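Local atomic coordinates of protein Niban 2 (Homo sapiens, PDB entry 7CTP), a protein that may suppress apoptosis and promote melanoma cell invasion, and is present here as the part that carries its PH domain and long helices. Residues Q76-S81 with R85-L90; V115-G120 with E232-S237; Q129-I134 with K259-Q264; L159-W162 with H168-F171. All coordinates share one frame; numbering follows the deposited sequence.

Interaction 1 (Q76-S81 with R85-L90); sequences QHQEDS and RNRFSL
The first beta hairpin of the PH domain, strands 70-77 and 84-91, reaches the mouth of its connecting loop at Q76 and R85, an antiparallel hydrogen-bonded pair. Q76 N gives its hydrogen to R85 O at 2.9 Å (N-H...O 167°), and R85 N answers to Q76 O at 3.0 Å. Two residues on, Q78 folds back toward Q76: the chain bends about its CB-CG bond (chi2 -57°), which turns the amide toward that residue. From there NE2 donates twice, to Q76 O at 3.0 Å and to the side-chain OE1 of Q76 at 3.1 Å, coming from above the carbonyl plane in each case. Q76 O accepts from R85 N and Q78 NE2 on opposite faces of its plane. Q78 CG meets R85 CG at 3.8 Å, the two side chains crossing at about a right angle, while Q78 NE2 stands over one face of the R87 guanidinium, the two planes 46° apart, with Q78 OE1 3.5 Å from R87 NH2, a proximity without a hydrogen bond. An alanine in place of Q78 would probably leave Q76 O and Q76 OE1 each without the NE2 donor and the R87 guanidinium without the amide packed beside it. The amide oxygens of Q76 and Q78 lie near R87, whose side chain also touches E101; R113 is a like charge close by, and the oxygens probably ease that proximity.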
loop_
_atom_site.group_PDB
_atom_site.type_symbol
_atom_site.label_atom_id
_atom_site.label_comp_id
_atom_site.label_asym_id
_atom_site.label_seq_id
_atom_site.Cartn_x
_atom_site.Cartn_y
_atom_site.Cartn_z
ATOM N N GLN A 76 9.468 -0.109 -26.766
ATOM C CA GLN A 76 10.152 -0.614 -25.577
ATOM C C GLN A 76 11.596 -0.956 -25.904
ATOM O O GLN A 76 11.873 -1.630 -26.901
ATOM C CB GLN A 76 9.456 -1.849 -25.001
ATOM C CG GLN A 76 10.046 -2.257 -23.653
ATOM C CD GLN A 76 9.752 -3.697 -23.273
ATOM O OE1 GLN A 76 9.238 -4.476 -24.077
ATOM N NE2 GLN A 76 10.094 -4.061 -22.039
ATOM N N HIS A 77 12.511 -0.500 -25.058
ATOM C CA HIS A 77 13.907 -0.888 -25.195
ATOM C C HIS A 77 14.074 -2.344 -24.782
ATOM O O HIS A 77 13.593 -2.751 -23.721
ATOM C CB HIS A 77 14.782 0.013 -24.334
ATOM C CG HIS A 77 16.245 -0.267 -24.453
ATOM N ND1 HIS A 77 16.905 -1.159 -23.633
ATOM C CD2 HIS A 77 17.179 0.235 -25.296
ATOM C CE1 HIS A 77 18.184 -1.194 -23.966
ATOM N NE2 HIS A 77 18.376 -0.357 -24.971
ATOM N N GLN A 78 14.757 -3.129 -25.619
ATOM C CA GLN A 78 14.958 -4.556 -25.375
ATOM C C GLN A 78 16.327 -4.776 -24.739
ATOM O O GLN A 78 17.348 -4.349 -25.288
ATOM C CB GLN A 78 14.826 -5.356 -26.672
ATOM C CG GLN A 78 13.497 -5.152 -27.370
ATOM C CD GLN A 78 12.312 -5.493 -26.484
ATOM O OE1 GLN A 78 12.253 -6.571 -25.895
ATOM N NE2 GLN A 78 11.359 -4.569 -26.381
ATOM N N GLU A 79 16.338 -5.444 -23.582
ATOM C CA GLU A 79 17.574 -5.608 -22.822
ATOM C C GLU A 79 18.590 -6.455 -23.581
ATOM O O GLU A 79 19.793 -6.172 -23.540
ATOM C CB GLU A 79 17.264 -6.225 -21.459
ATOM C CG GLU A 79 18.461 -6.365 -20.531
ATOM C CD GLU A 79 18.274 -7.479 -19.520
ATOM O OE1 GLU A 79 17.666 -7.226 -18.456
ATOM O OE2 GLU A 79 18.728 -8.612 -19.797
ATOM N N ASP A 80 18.131 -7.490 -24.291
ATOM C CA ASP A 80 19.073 -8.411 -24.922
ATOM C C ASP A 80 19.725 -7.787 -26.150
ATOM O O ASP A 80 20.952 -7.820 -26.298
ATOM C CB ASP A 80 18.386 -9.731 -25.281
ATOM C CG ASP A 80 17.087 -9.540 -26.038
ATOM O OD1 ASP A 80 16.903 -8.482 -26.678
ATOM O OD2 ASP A 80 16.247 -10.463 -25.991
ATOM N N SER A 81 18.921 -7.198 -27.036
ATOM C CA SER A 81 19.428 -6.673 -28.299
ATOM C C SER A 81 19.852 -5.215 -28.227
ATOM O O SER A 81 20.534 -4.743 -29.145
ATOM C CB SER A 81 18.374 -6.831 -29.393
ATOM O OG SER A 81 17.088 -6.487 -28.908
ATOM N N ARG A 85 11.832 -1.750 -29.936
ATOM C CA ARG A 85 10.839 -2.475 -30.714
ATOM C C ARG A 85 9.458 -1.974 -30.344
ATOM O O ARG A 85 9.194 -1.680 -29.174
ATOM C CB ARG A 85 10.902 -3.985 -30.455
ATOM C CG ARG A 85 12.195 -4.657 -30.864
ATOM C CD ARG A 85 12.445 -4.556 -32.361
ATOM N NE ARG A 85 13.693 -5.221 -32.733
ATOM C CZ ARG A 85 14.431 -4.893 -33.789
ATOM N NH1 ARG A 85 14.047 -3.909 -34.585
ATOM N NH2 ARG A 85 15.553 -5.551 -34.049
ATOM N N ASN A 86 8.577 -1.876 -31.338
ATOM C CA ASN A 86 7.173 -1.655 -31.032
ATOM C C ASN A 86 6.660 -2.806 -30.186
ATOM O O ASN A 86 7.090 -3.955 -30.345
ATOM C CB ASN A 86 6.335 -1.537 -32.308
ATOM C CG ASN A 86 4.836 -1.526 -32.019
ATOM O OD1 ASN A 86 4.256 -0.481 -31.724
ATOM N ND2 ASN A 86 4.207 -2.699 -32.081
ATOM N N ARG A 87 5.755 -2.492 -29.263
ATOM C CA ARG A 87 5.060 -3.510 -28.496
ATOM C C ARG A 87 3.616 -3.081 -28.327
ATOM O O ARG A 87 3.341 -1.915 -28.032
ATOM C CB ARG A 87 5.705 -3.730 -27.115
ATOM C CG ARG A 87 7.035 -4.455 -27.147
ATOM C CD ARG A 87 6.855 -5.960 -27.259
ATOM N NE ARG A 87 8.132 -6.659 -27.337
ATOM C CZ ARG A 87 8.820 -6.840 -28.459
ATOM N NH1 ARG A 87 8.351 -6.375 -29.610
ATOM N NH2 ARG A 87 9.975 -7.487 -28.430
ATOM N N PHE A 88 2.695 -4.013 -28.545
ATOM C CA PHE A 88 1.312 -3.784 -28.162
ATOM C C PHE A 88 1.209 -4.003 -26.663
ATOM O O PHE A 88 1.505 -5.098 -26.171
ATOM C CB PHE A 88 0.356 -4.708 -28.908
ATOM C CG PHE A 88 -1.084 -4.500 -28.541
ATOM C CD1 PHE A 88 -1.718 -3.299 -28.811
ATOM C CD2 PHE A 88 -1.802 -5.502 -27.903
ATOM C CE1 PHE A 88 -3.052 -3.105 -28.459
ATOM C CE2 PHE A 88 -3.134 -5.314 -27.549
ATOM C CZ PHE A 88 -3.757 -4.120 -27.827
ATOM N N SER A 89 0.825 -2.959 -25.940
ATOM C CA SER A 89 0.852 -2.960 -24.485
ATOM C C SER A 89 -0.579 -2.896 -23.975
ATOM O O SER A 89 -1.357 -2.040 -24.405
ATOM C CB SER A 89 1.677 -1.782 -23.965
ATOM O OG SER A 89 1.353 -1.488 -22.621
ATOM N N LEU A 90 -0.926 -3.805 -23.067
ATOM C CA LEU A 90 -2.299 -3.975 -22.617
ATOM C C LEU A 90 -2.333 -4.018 -21.100
ATOM O O LEU A 90 -1.494 -4.677 -20.476
ATOM C CB LEU A 90 -2.906 -5.261 -23.200
ATOM C CG LEU A 90 -4.409 -5.539 -23.084
ATOM C CD1 LEU A 90 -4.826 -6.480 -24.189
ATOM C CD2 LEU A 90 -4.780 -6.136 -21.736
#

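Interaction 2 (V115-G120 with E232-S237); sequences VINSAG and EVQILS
The backbones stand well apart, the nearest CA atoms being those of A119 and Q234 at 8.0 Å, so side chains alone bridge segment 115-120 and helix 232-252. N117 and Q234 approach from opposite directions, their amide planes 83° apart. Q234 NE2 donates to N117 OD1 at 2.9 Å along a nearly straight line (167°); the acceptor lies in the Q234 amide plane, whereas the donor stands above the N117 carbonyl plane. The other face of that plane is used by A119 N, 3.0 Å from N117 OD1, which closes an Asx turn. Two bonds grip N117 OD1, and CG set anti to its backbone N (chi1 177°) directs the amide at the helix. A water spans the remaining ends, accepting from N117 ND2, which also bonds a glycerol probably from the crystallisation liquor, and donating to Q234 OE1, while A119 CB packs 3.5 Å from Q234 OE1. A leucine in place of Q234 would probably deprive N117 OD1 of its helix-borne donor and break the water bridge. Q234 OE1 also accepts from N231 N, just before the helix. A119 touches N194 of helix 176-194, and helix 232-252 touches helix 204-218 through I235 and helix 260-337 through V233.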
loop_
_atom_site.group_PDB
_atom_site.type_symbol
_atom_site.label_atom_id
_atom_site.label_comp_id
_atom_site.label_asym_id
_atom_site.label_seq_id
_atom_site.Cartn_x
_atom_site.Cartn_y
_atom_site.Cartn_z
ATOM N N VAL A 115 4.714 -10.072 -18.623
ATOM C CA VAL A 115 3.572 -9.735 -17.767
ATOM C C VAL A 115 4.140 -9.112 -16.501
ATOM O O VAL A 115 4.813 -9.796 -15.722
ATOM C CB VAL A 115 2.710 -10.958 -17.429
ATOM C CG1 VAL A 115 1.570 -10.554 -16.518
ATOM C CG2 VAL A 115 2.171 -11.606 -18.704
ATOM N N ILE A 116 3.871 -7.824 -16.283
ATOM C CA ILE A 116 4.572 -7.034 -15.268
ATOM C C ILE A 116 3.615 -6.639 -14.147
ATOM O O ILE A 116 2.590 -5.990 -14.392
ATOM C CB ILE A 116 5.212 -5.782 -15.885
ATOM C CG1 ILE A 116 6.216 -6.173 -16.969
ATOM C CG2 ILE A 116 5.889 -4.955 -14.799
ATOM C CD1 ILE A 116 6.547 -5.025 -17.923
ATOM N N ASN A 117 3.956 -7.021 -12.916
ATOM C CA ASN A 117 3.323 -6.480 -11.719
ATOM C C ASN A 117 4.185 -5.323 -11.230
ATOM O O ASN A 117 5.370 -5.509 -10.943
ATOM C CB ASN A 117 3.182 -7.562 -10.641
ATOM C CG ASN A 117 2.596 -7.039 -9.332
ATOM O OD1 ASN A 117 3.142 -6.133 -8.698
ATOM N ND2 ASN A 117 1.489 -7.639 -8.903
ATOM N N SER A 118 3.605 -4.125 -11.148
ATOM C CA SER A 118 4.393 -2.911 -10.941
ATOM C C SER A 118 4.452 -2.465 -9.476
ATOM O O SER A 118 4.760 -1.302 -9.201
ATOM C CB SER A 118 3.845 -1.790 -11.829
ATOM O OG SER A 118 2.479 -1.552 -11.557
ATOM N N ALA A 119 4.183 -3.359 -8.526
ATOM C CA ALA A 119 4.316 -2.979 -7.121
ATOM C C ALA A 119 5.743 -2.514 -6.841
ATOM O O ALA A 119 6.709 -3.141 -7.285
ATOM C CB ALA A 119 3.951 -4.153 -6.210
ATOM N N GLY A 120 5.869 -1.405 -6.114
ATOM C CA GLY A 120 7.167 -0.888 -5.736
ATOM C C GLY A 120 7.865 -0.065 -6.795
ATOM O O GLY A 120 8.990 0.406 -6.554
ATOM N N GLU A 232 2.310 -10.134 0.165
ATOM C CA GLU A 232 3.203 -10.589 1.231
ATOM C C GLU A 232 4.560 -11.029 0.690
ATOM O O GLU A 232 5.607 -10.722 1.281
ATOM C CB GLU A 232 2.555 -11.740 2.003
ATOM C CG GLU A 232 1.344 -11.336 2.806
ATOM C CD GLU A 232 0.058 -11.559 2.055
ATOM O OE1 GLU A 232 -0.966 -11.840 2.719
ATOM O OE2 GLU A 232 0.064 -11.461 0.806
ATOM N N VAL A 233 4.565 -11.788 -0.405
ATOM C CA VAL A 233 5.837 -12.302 -0.916
ATOM C C VAL A 233 6.698 -11.163 -1.462
ATOM O O VAL A 233 7.923 -11.169 -1.306
ATOM C CB VAL A 233 5.596 -13.395 -1.975
ATOM C CG1 VAL A 233 6.936 -13.911 -2.507
ATOM C CG2 VAL A 233 4.799 -14.554 -1.373
ATOM N N GLN A 234 6.077 -10.183 -2.126
ATOM C CA GLN A 234 6.837 -9.040 -2.626
ATOM C C GLN A 234 7.461 -8.264 -1.474
ATOM O O GLN A 234 8.625 -7.841 -1.546
ATOM C CB GLN A 234 5.921 -8.131 -3.447
ATOM C CG GLN A 234 5.496 -8.739 -4.784
ATOM C CD GLN A 234 4.499 -7.861 -5.529
ATOM O OE1 GLN A 234 3.493 -7.438 -4.967
ATOM N NE2 GLN A 234 4.770 -7.592 -6.804
ATOM N N ILE A 235 6.701 -8.071 -0.399
ATOM C CA ILE A 235 7.215 -7.329 0.748
ATOM C C ILE A 235 8.351 -8.089 1.418
ATOM O O ILE A 235 9.372 -7.502 1.801
ATOM C CB ILE A 235 6.072 -7.019 1.731
ATOM C CG1 ILE A 235 5.097 -6.019 1.089
ATOM C CG2 ILE A 235 6.630 -6.527 3.076
ATOM C CD1 ILE A 235 3.755 -5.925 1.828
ATOM N N LEU A 236 8.189 -9.400 1.586
ATOM C CA LEU A 236 9.271 -10.216 2.128
ATOM C C LEU A 236 10.508 -10.152 1.249
ATOM O O LEU A 236 11.637 -10.132 1.753
ATOM C CB LEU A 236 8.810 -11.659 2.259
ATOM C CG LEU A 236 8.140 -12.051 3.559
ATOM C CD1 LEU A 236 7.790 -13.530 3.442
ATOM C CD2 LEU A 236 9.098 -11.790 4.714
ATOM N N SER A 237 10.316 -10.154 -0.072
ATOM C CA SER A 237 11.452 -10.015 -0.976
ATOM C C SER A 237 12.128 -8.663 -0.797
ATOM O O SER A 237 13.360 -8.578 -0.800
ATOM C CB SER A 237 10.995 -10.193 -2.420
ATOM O OG SER A 237 10.346 -11.440 -2.580
HETATM O O HOH W 1 0.977 -6.829 -5.931
#

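Interaction 3 (Q129-I134 with K259-Q264); sequences QYLELI and KPQERQ
I134 and Q264 make the closer half of this contact, where the CA atoms approach to 7.1 Å and both residues are buried. The I134 side chain takes the crowded rotamer, CG1 between backbone N and carbonyl carbon (chi1 65°), which carries CD1 to 3.6 Å from Q264 OE1. The extended Q264 chain runs obliquely past it, laying its CD 3.6 Å from I134 O. This carbonyl accepts a hydrogen bond from S137 OG. Q264 OE1 is served by a water that donates to it at 2.8 Å and also to L131 O, so the amide oxygen is both packed against a methyl and hydrated. The contact joins helix 127-134, which lies within the PH sequence range, to the first turn of the long helix 260-337, for which K259 is the N-cap residue. One helical turn earlier on each side the fit slackens: CA atoms of L131 and Q261 are 8.1 Å apart, and their side chains cross at about a right angle. There both methyls of L131 face Q261 OE1 from one side, CD1 at 3.9 Å and CD2 at 4.0 Å from OE1, a merely van der Waals approach. L131 is partly exposed and Q261 exposed, leaving this flank at the solvent edge.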
loop_
_atom_site.group_PDB
_atom_site.type_symbol
_atom_site.label_atom_id
_atom_site.label_comp_id
_atom_site.label_asym_id
_atom_site.label_seq_id
_atom_site.Cartn_x
_atom_site.Cartn_y
_atom_site.Cartn_z
ATOM N N GLN A 129 16.352 12.322 -15.460
ATOM C CA GLN A 129 15.803 12.008 -14.144
ATOM C C GLN A 129 16.151 10.591 -13.725
ATOM O O GLN A 129 16.457 10.341 -12.554
ATOM C CB GLN A 129 14.284 12.160 -14.150
ATOM C CG GLN A 129 13.758 13.544 -13.929
ATOM C CD GLN A 129 12.244 13.557 -13.917
ATOM O OE1 GLN A 129 11.600 12.526 -14.155
ATOM N NE2 GLN A 129 11.667 14.716 -13.641
ATOM N N TYR A 130 16.066 9.648 -14.667
ATOM C CA TYR A 130 16.369 8.249 -14.370
ATOM C C TYR A 130 17.848 8.059 -14.069
ATOM O O TYR A 130 18.216 7.389 -13.098
ATOM C CB TYR A 130 15.944 7.371 -15.539
ATOM C CG TYR A 130 16.421 5.947 -15.444
ATOM C CD1 TYR A 130 15.857 5.057 -14.523
ATOM C CD2 TYR A 130 17.443 5.488 -16.266
ATOM C CE1 TYR A 130 16.305 3.739 -14.438
ATOM C CE2 TYR A 130 17.899 4.188 -16.186
ATOM C CZ TYR A 130 17.327 3.317 -15.269
ATOM O OH TYR A 130 17.795 2.029 -15.207
ATOM N N LEU A 131 18.714 8.641 -14.898
ATOM C CA LEU A 131 20.150 8.526 -14.668
ATOM C C LEU A 131 20.558 9.180 -13.357
ATOM O O LEU A 131 21.489 8.712 -12.697
ATOM C CB LEU A 131 20.924 9.150 -15.836
ATOM C CG LEU A 131 20.781 8.430 -17.182
ATOM C CD1 LEU A 131 21.579 9.178 -18.231
ATOM C CD2 LEU A 131 21.234 6.983 -17.094
ATOM N N GLU A 132 19.876 10.256 -12.964
ATOM C CA GLU A 132 20.158 10.876 -11.676
ATOM C C GLU A 132 19.781 9.942 -10.532
ATOM O O GLU A 132 20.519 9.821 -9.544
ATOM C CB GLU A 132 19.411 12.205 -11.569
ATOM C CG GLU A 132 19.660 12.949 -10.272
ATOM C CD GLU A 132 19.008 14.314 -10.236
ATOM O OE1 GLU A 132 18.572 14.708 -9.130
ATOM O OE2 GLU A 132 18.948 14.992 -11.298
ATOM N N LEU A 133 18.658 9.241 -10.678
ATOM C CA LEU A 133 18.175 8.345 -9.629
ATOM C C LEU A 133 19.110 7.156 -9.427
ATOM O O LEU A 133 19.329 6.727 -8.288
ATOM C CB LEU A 133 16.759 7.880 -9.974
ATOM C CG LEU A 133 16.030 6.939 -9.015
ATOM C CD1 LEU A 133 15.986 7.547 -7.629
ATOM C CD2 LEU A 133 14.622 6.697 -9.548
ATOM N N ILE A 134 19.684 6.611 -10.508
ATOM C CA ILE A 134 20.601 5.478 -10.370
ATOM C C ILE A 134 22.060 5.903 -10.281
ATOM O O ILE A 134 22.938 5.039 -10.140
ATOM C CB ILE A 134 20.454 4.462 -11.521
ATOM C CG1 ILE A 134 20.866 5.087 -12.862
ATOM C CG2 ILE A 134 19.032 3.921 -11.579
ATOM C CD1 ILE A 134 21.067 4.073 -13.976
ATOM N N LYS A 259 32.435 1.785 -17.848
ATOM C CA LYS A 259 32.194 3.166 -17.468
ATOM C C LYS A 259 31.088 3.224 -16.417
ATOM O O LYS A 259 30.348 2.253 -16.242
ATOM C CB LYS A 259 31.842 3.979 -18.710
ATOM C CG LYS A 259 33.048 4.061 -19.644
ATOM C CD LYS A 259 32.700 4.476 -21.052
ATOM C CE LYS A 259 33.833 5.312 -21.635
ATOM N NZ LYS A 259 33.555 5.764 -23.023
ATOM N N PRO A 260 30.983 4.339 -15.673
ATOM C CA PRO A 260 30.042 4.371 -14.535
ATOM C C PRO A 260 28.625 3.946 -14.876
ATOM O O PRO A 260 28.024 3.189 -14.107
ATOM C CB PRO A 260 30.097 5.838 -14.088
ATOM C CG PRO A 260 31.485 6.257 -14.429
ATOM C CD PRO A 260 31.786 5.578 -15.739
ATOM N N GLN A 261 28.072 4.395 -16.007
ATOM C CA GLN A 261 26.691 4.029 -16.312
ATOM C C GLN A 261 26.586 2.573 -16.753
ATOM O O GLN A 261 25.564 1.920 -16.495
ATOM C CB GLN A 261 26.110 4.988 -17.348
ATOM C CG GLN A 261 25.903 6.390 -16.759
ATOM C CD GLN A 261 25.346 7.405 -17.736
ATOM O OE1 GLN A 261 24.852 7.052 -18.805
ATOM N NE2 GLN A 261 25.422 8.682 -17.368
ATOM N N GLU A 262 27.643 2.031 -17.368
ATOM C CA GLU A 262 27.639 0.611 -17.709
ATOM C C GLU A 262 27.699 -0.257 -16.455
ATOM O O GLU A 262 26.998 -1.273 -16.359
ATOM C CB GLU A 262 28.797 0.288 -18.647
ATOM C CG GLU A 262 28.986 -1.206 -18.968
ATOM C CD GLU A 262 27.744 -1.888 -19.559
ATOM O OE1 GLU A 262 26.793 -1.194 -19.990
ATOM O OE2 GLU A 262 27.731 -3.139 -19.604
ATOM N N ARG A 263 28.526 0.131 -15.483
ATOM C CA ARG A 263 28.564 -0.596 -14.218
ATOM C C ARG A 263 27.218 -0.516 -13.504
ATOM O O ARG A 263 26.753 -1.504 -12.917
ATOM C CB ARG A 263 29.687 -0.045 -13.342
ATOM C CG ARG A 263 31.092 -0.381 -13.871
ATOM C CD ARG A 263 32.176 0.231 -12.998
ATOM N NE ARG A 263 32.158 -0.347 -11.657
ATOM C CZ ARG A 263 31.979 0.354 -10.543
ATOM N NH1 ARG A 263 31.969 -0.258 -9.363
ATOM N NH2 ARG A 263 31.817 1.672 -10.613
ATOM N N GLN A 264 26.566 0.652 -13.566
ATOM C CA GLN A 264 25.241 0.806 -12.961
ATOM C C GLN A 264 24.240 -0.158 -13.584
ATOM O O GLN A 264 23.435 -0.775 -12.872
ATOM C CB GLN A 264 24.752 2.256 -13.099
ATOM C CG GLN A 264 25.486 3.257 -12.211
ATOM C CD GLN A 264 25.389 4.702 -12.718
ATOM O OE1 GLN A 264 24.516 5.042 -13.519
ATOM N NE2 GLN A 264 26.299 5.548 -12.252
HETATM O O HOH W 2 23.796 7.701 -13.886
#

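Interaction 4 (L159-W162 with H168-F171); sequences LILW and HYYF
L161 sits opposite Y169 in the hairpin formed by strands 157-162 and 169-173; the axes of segments 159-162 and 169-171 approach to 4.8 Å at 171°, the geometry of an antiparallel pair. Following the L161 side chain outward, CB meets Y169 CB at 4.1 Å, near the plane of the tyrosine ring at its edge; CG comes next, within 4.1 Å of F171 CE2; and at the tip CD1 reaches that same CE2 at 3.9 Å, in the plane of the phenylalanine ring at its edge. With CG anti to the carbonyl carbon (chi1 -61°), CG and CD1 are carried diagonally to F171, whereas CB faces Y169 whatever the torsion. The L161 backbone is gripped in both directions: L161 N donates to Y169 O at 2.8 Å, and Y169 N returns the bond to L161 O in the carbonyl plane. L159 and F171 form a second hydrogen-bonded pair. Between them I160 and Y170 are a non-hydrogen-bonded pair whose side chains point to the other face of the sheet, I160 CG2 touching Y170 CD1 at 3.7 Å. Near the turn the W162 and H168 side chains run alongside each other, with W162 CD1 over one face of the imidazole, 3.3 Å from H168 CE1; the ring planes lie 44° apart, an oblique pairing. H168 NE2 bonds to H163 O inside the turn, and H168 ND1 and Y170 OH are both hydrogen-bonded to Y130 OH. The I160 face is covered by helix 127-134, the L159 side packs on helix 176-194, and strand 122-124 flanks the hairpin beyond strand 157-162.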
loop_
_atom_site.group_PDB
_atom_site.type_symbol
_atom_site.label_atom_id
_atom_site.label_comp_id
_atom_site.label_asym_id
_atom_site.label_seq_id
_atom_site.Cartn_x
_atom_site.Cartn_y
_atom_site.Cartn_z
ATOM N N LEU A 159 8.951 7.089 -20.967
ATOM C CA LEU A 159 8.357 6.686 -19.696
ATOM C C LEU A 159 9.181 5.514 -19.188
ATOM O O LEU A 159 9.254 4.480 -19.857
ATOM C CB LEU A 159 6.887 6.270 -19.855
ATOM C CG LEU A 159 5.819 6.838 -18.920
ATOM C CD1 LEU A 159 5.958 8.335 -18.819
ATOM C CD2 LEU A 159 4.438 6.485 -19.436
ATOM N N ILE A 160 9.810 5.673 -18.028
ATOM C CA ILE A 160 10.720 4.674 -17.482
ATOM C C ILE A 160 10.159 4.173 -16.162
ATOM O O ILE A 160 9.730 4.971 -15.320
ATOM C CB ILE A 160 12.141 5.245 -17.301
ATOM C CG1 ILE A 160 12.745 5.557 -18.671
ATOM C CG2 ILE A 160 13.021 4.244 -16.542
ATOM C CD1 ILE A 160 13.925 6.503 -18.607
ATOM N N LEU A 161 10.148 2.854 -15.989
ATOM C CA LEU A 161 9.717 2.229 -14.748
ATOM C C LEU A 161 10.950 1.784 -13.967
ATOM O O LEU A 161 11.695 0.912 -14.431
ATOM C CB LEU A 161 8.818 1.027 -15.035
ATOM C CG LEU A 161 7.515 1.300 -15.778
ATOM C CD1 LEU A 161 6.697 0.010 -15.841
ATOM C CD2 LEU A 161 6.740 2.398 -15.098
ATOM N N TRP A 162 11.144 2.363 -12.782
ATOM C CA TRP A 162 12.257 2.058 -11.894
ATOM C C TRP A 162 11.747 1.329 -10.654
ATOM O O TRP A 162 10.654 1.619 -10.166
ATOM C CB TRP A 162 12.971 3.348 -11.481
ATOM C CG TRP A 162 14.022 3.200 -10.407
ATOM C CD1 TRP A 162 15.369 3.033 -10.592
ATOM C CD2 TRP A 162 13.815 3.250 -8.996
ATOM N NE1 TRP A 162 16.011 2.965 -9.379
ATOM C CE2 TRP A 162 15.077 3.095 -8.380
ATOM C CE3 TRP A 162 12.685 3.407 -8.188
ATOM C CZ2 TRP A 162 15.237 3.097 -6.998
ATOM C CZ3 TRP A 162 12.847 3.410 -6.811
ATOM C CH2 TRP A 162 14.110 3.247 -6.233
ATOM N N HIS A 168 14.395 -2.723 -14.546
ATOM C CA HIS A 168 13.819 -1.463 -14.982
ATOM C C HIS A 168 13.336 -1.624 -16.410
ATOM O O HIS A 168 13.895 -2.406 -17.180
ATOM C CB HIS A 168 14.836 -0.327 -14.893
ATOM C CG HIS A 168 15.466 -0.196 -13.541
ATOM N ND1 HIS A 168 16.602 0.552 -13.316
ATOM C CD2 HIS A 168 15.112 -0.718 -12.341
ATOM C CE1 HIS A 168 16.922 0.485 -12.034
ATOM N NE2 HIS A 168 16.037 -0.285 -11.421
ATOM N N TYR A 169 12.281 -0.891 -16.747
ATOM C CA TYR A 169 11.673 -0.940 -18.070
ATOM C C TYR A 169 11.738 0.435 -18.707
ATOM O O TYR A 169 11.540 1.449 -18.032
ATOM C CB TYR A 169 10.224 -1.402 -17.990
ATOM C CG TYR A 169 10.067 -2.782 -17.420
ATOM C CD1 TYR A 169 10.197 -3.900 -18.229
ATOM C CD2 TYR A 169 9.800 -2.973 -16.072
ATOM C CE1 TYR A 169 10.055 -5.178 -17.711
ATOM C CE2 TYR A 169 9.653 -4.242 -15.547
ATOM C CZ TYR A 169 9.778 -5.339 -16.373
ATOM O OH TYR A 169 9.639 -6.607 -15.858
ATOM N N TYR A 170 12.013 0.469 -20.010
ATOM C CA TYR A 170 12.191 1.718 -20.737
ATOM C C TYR A 170 11.231 1.742 -21.915
ATOM O O TYR A 170 11.316 0.886 -22.804
ATOM C CB TYR A 170 13.634 1.866 -21.215
ATOM C CG TYR A 170 14.650 1.480 -20.164
ATOM C CD1 TYR A 170 14.865 2.285 -19.054
ATOM C CD2 TYR A 170 15.381 0.304 -20.274
ATOM C CE1 TYR A 170 15.798 1.935 -18.085
ATOM C CE2 TYR A 170 16.313 -0.052 -19.310
ATOM C CZ TYR A 170 16.514 0.769 -18.220
ATOM O OH TYR A 170 17.443 0.417 -17.257
ATOM N N PHE A 171 10.314 2.702 -21.904
ATOM C CA PHE A 171 9.329 2.899 -22.957
ATOM C C PHE A 171 9.480 4.299 -23.535
ATOM O O PHE A 171 10.021 5.199 -22.891
ATOM C CB PHE A 171 7.898 2.745 -22.430
ATOM C CG PHE A 171 7.635 1.445 -21.723
ATOM C CD1 PHE A 171 7.537 0.265 -22.436
ATOM C CD2 PHE A 171 7.460 1.413 -20.349
ATOM C CE1 PHE A 171 7.277 -0.938 -21.781
ATOM C CE2 PHE A 171 7.207 0.225 -19.693
ATOM C CZ PHE A 171 7.114 -0.953 -20.409
#

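Overall arrangement
Interactions 1 and 4 are neighbouring hairpins of one antiparallel sheet, their centres 11 Å apart, and they join where H77 N lies 2.9 Å from Y170 O, a probable hydrogen bond between strands 70-77 and 169-173. Interaction 3 touches interaction 4 through Y130, whose OH is 2.6 Å from Y170 OH and 2.7 Å from H168 ND1, tying helix 127-134 to the sheet. Interaction 2 starts from an outer strand of the same sheet and touches interaction 4 by I116 CD1 to Y169 CE1 at 3.5 Å. Interactions 2 and 3, with centres about 23 Å apart, attach the PH domain to consecutive helices at two separate places. A glycerol bonds to N117 in interaction 2.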